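GH3 beta-N-acetylglucosaminidase (Paenibacillaceae, PDB 6K5J) hydrolyses terminal beta-linked N-acetylglucosamine residues, as a glycoside hydrolase family 3 beta-N-acetylglucosaminidase. Local coordinates at residues I82-G87 with S123-L128. Numbering follows the deposited sequence.
Sequences IDQEGG and SELRAL. With NAG (2-acetamido-2-deoxy-beta-D-glucopyranose), chain B.
I82 starts the contact: its CG2 methyl meets CD1 of L125 at 3.8 Å, reaching the leucine near the end of helix 111-127. Since CG1 lies anti to the backbone N (chi1 -170°), CG2 is left between N and the carbonyl carbon, facing both leucine methyls. D83 then points its CB away from the helix, and its carboxylate meets the sugar: OD1 accepts a hydrogen bond from O4 of NAG at 2.6 Å. R91 makes a salt bridge to OD2. Q84 swings back, laying CB 4.1 Å from L125 CD1 and CG 4.2 Å from L125 CD2, while its bend at chi2 (81°) carries OE1 to a hydrogen bond with the backbone N of R91. E85 contributes on the sugar side, pairing with K182 and R152, which themselves hydrogen-bond NAG. Cutting L125 back to an alanine takes away both methyls, which would probably leave I82 CG2 and the Q84 methylenes without their leucine partner and open a gap behind the loop. With I82 and Q84 directed toward the helix and D83 away from it, the start of this loop after strand 79-81 of the TIM-barrel domain separates its chemistry: carboxylates serve the sugar site, while buried hydrocarbon, with no hydrogen bond across, joins it to the helix.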
loop_
_atom_site.group_PDB
_atom_site.type_symbol
_atom_site.label_atom_id
_atom_site.label_comp_id
_atom_site.label_asym_id
_atom_site.label_seq_id
_atom_site.Cartn_x
_atom_site.Cartn_y
_atom_site.Cartn_z
ATOM N N ILE A 82 8.271 -3.992 -5.275
ATOM C CA ILE A 82 7.416 -4.622 -4.272
ATOM C C ILE A 82 6.380 -3.590 -3.848
ATOM O O ILE A 82 6.596 -2.387 -4.016
ATOM C CB ILE A 82 8.291 -5.098 -3.066
ATOM C CG1 ILE A 82 7.494 -5.978 -2.096
ATOM C CG2 ILE A 82 8.901 -3.891 -2.313
ATOM C CD1 ILE A 82 8.361 -6.621 -1.023
ATOM N N ASP A 83 5.237 -4.049 -3.325
ATOM C CA ASP A 83 4.252 -3.145 -2.705
ATOM C C ASP A 83 4.403 -3.182 -1.185
ATOM O O ASP A 83 3.580 -3.743 -0.467
ATOM C CB ASP A 83 2.826 -3.534 -3.087
ATOM C CG ASP A 83 2.573 -3.456 -4.556
ATOM O OD1 ASP A 83 2.868 -2.391 -5.149
ATOM O OD2 ASP A 83 2.070 -4.459 -5.109
ATOM N N GLN A 84 5.482 -2.582 -0.697
ATOM C CA GLN A 84 5.735 -2.527 0.746
ATOM C C GLN A 84 5.409 -1.123 1.263
ATOM O O GLN A 84 6.280 -0.318 1.597
ATOM C CB GLN A 84 7.179 -2.951 1.044
ATOM C CG GLN A 84 7.449 -3.298 2.501
ATOM C CD GLN A 84 7.018 -4.712 2.885
ATOM O OE1 GLN A 84 6.154 -5.321 2.249
ATOM N NE2 GLN A 84 7.615 -5.232 3.944
ATOM N N GLU A 85 4.094 -0.842 1.323
ATOM C CA GLU A 85 3.618 0.488 1.699
ATOM C C GLU A 85 3.745 0.733 3.196
ATOM O O GLU A 85 4.005 1.866 3.615
ATOM C CB GLU A 85 2.151 0.679 1.261
ATOM C CG GLU A 85 1.945 0.532 -0.250
ATOM C CD GLU A 85 0.486 0.595 -0.690
ATOM O OE1 GLU A 85 -0.354 1.135 0.069
ATOM O OE2 GLU A 85 0.187 0.107 -1.809
ATOM N N GLY A 86 3.605 -0.309 4.002
ATOM C CA GLY A 86 3.530 -0.187 5.445
ATOM C C GLY A 86 2.119 -0.438 5.952
ATOM O O GLY A 86 1.144 -0.464 5.198
ATOM N N GLY A 87 2.021 -0.629 7.270
ATOM C CA GLY A 87 0.721 -0.857 7.883
ATOM C C GLY A 87 -0.127 -1.976 7.283
ATOM O O GLY A 87 0.181 -3.150 7.465
ATOM N N SER A 123 15.547 0.602 4.239
ATOM C CA SER A 123 16.793 -0.022 4.676
ATOM C C SER A 123 16.675 -1.530 4.637
ATOM O O SER A 123 17.594 -2.230 4.196
ATOM C CB SER A 123 17.135 0.421 6.102
ATOM O OG SER A 123 17.616 1.746 6.095
ATOM N N GLU A 124 15.551 -2.049 5.122
ATOM C CA GLU A 124 15.361 -3.488 5.141
ATOM C C GLU A 124 15.154 -4.032 3.729
ATOM O O GLU A 124 15.696 -5.087 3.384
ATOM C CB GLU A 124 14.204 -3.824 6.084
ATOM C CG GLU A 124 14.496 -3.312 7.517
ATOM C CD GLU A 124 13.475 -3.744 8.566
ATOM O OE1 GLU A 124 12.374 -4.174 8.185
ATOM O OE2 GLU A 124 13.774 -3.627 9.781
ATOM N N LEU A 125 14.410 -3.314 2.883
ATOM C CA LEU A 125 14.243 -3.775 1.507
ATOM C C LEU A 125 15.588 -3.852 0.797
ATOM O O LEU A 125 15.894 -4.844 0.122
ATOM C CB LEU A 125 13.293 -2.859 0.736
ATOM C CG LEU A 125 11.801 -2.873 1.092
ATOM C CD1 LEU A 125 11.027 -1.895 0.200
ATOM C CD2 LEU A 125 11.210 -4.278 1.006
ATOM N N ARG A 126 16.404 -2.803 0.929
ATOM C CA ARG A 126 17.685 -2.775 0.226
ATOM C C ARG A 126 18.594 -3.907 0.692
ATOM O O ARG A 126 19.316 -4.510 -0.114
ATOM C CB ARG A 126 18.364 -1.418 0.420
ATOM C CG ARG A 126 19.528 -1.142 -0.541
ATOM C CD ARG A 126 19.080 -1.197 -2.003
ATOM N NE ARG A 126 20.183 -1.555 -2.897
ATOM C CZ ARG A 126 20.647 -0.785 -3.883
ATOM N NH1 ARG A 126 20.101 0.395 -4.135
ATOM N NH2 ARG A 126 21.666 -1.204 -4.625
ATOM N N ALA A 127 18.546 -4.230 1.987
ATOM C CA ALA A 127 19.292 -5.374 2.503
ATOM C C ALA A 127 18.843 -6.681 1.869
ATOM O O ALA A 127 19.615 -7.648 1.851
ATOM C CB ALA A 127 19.147 -5.449 4.023
ATOM N N LEU A 128 17.620 -6.734 1.330
ATOM C CA LEU A 128 17.126 -7.924 0.660
ATOM C C LEU A 128 17.333 -7.881 -0.852
ATOM O O LEU A 128 16.813 -8.748 -1.560
ATOM C CB LEU A 128 15.640 -8.125 0.973
ATOM C CG LEU A 128 15.264 -8.167 2.455
ATOM C CD1 LEU A 128 13.782 -8.502 2.609
ATOM C CD2 LEU A 128 16.108 -9.171 3.218
HETATM C C1 NAG B . -2.393 -2.424 -8.246
HETATM C C2 NAG B . -2.407 -1.351 -7.128
HETATM C C3 NAG B . -1.024 -0.694 -6.966
HETATM C C4 NAG B . 0.083 -1.737 -6.889
HETATM C C5 NAG B . -0.007 -2.649 -8.100
HETATM C C6 NAG B . 1.048 -3.732 -8.132
HETATM C C7 NAG B . -4.320 0.100 -6.552
HETATM C C8 NAG B . -5.253 1.168 -7.055
HETATM N N2 NAG B . -3.411 -0.339 -7.429
HETATM O O1 NAG B . -3.560 -3.170 -8.140
HETATM O O3 NAG B . -1.003 0.110 -5.790
HETATM O O4 NAG B . 1.356 -1.103 -6.859
HETATM O O5 NAG B . -1.278 -3.306 -8.069
HETATM O O6 NAG B . 0.818 -4.710 -7.125
HETATM O O7 NAG B . -4.375 -0.324 -5.400
#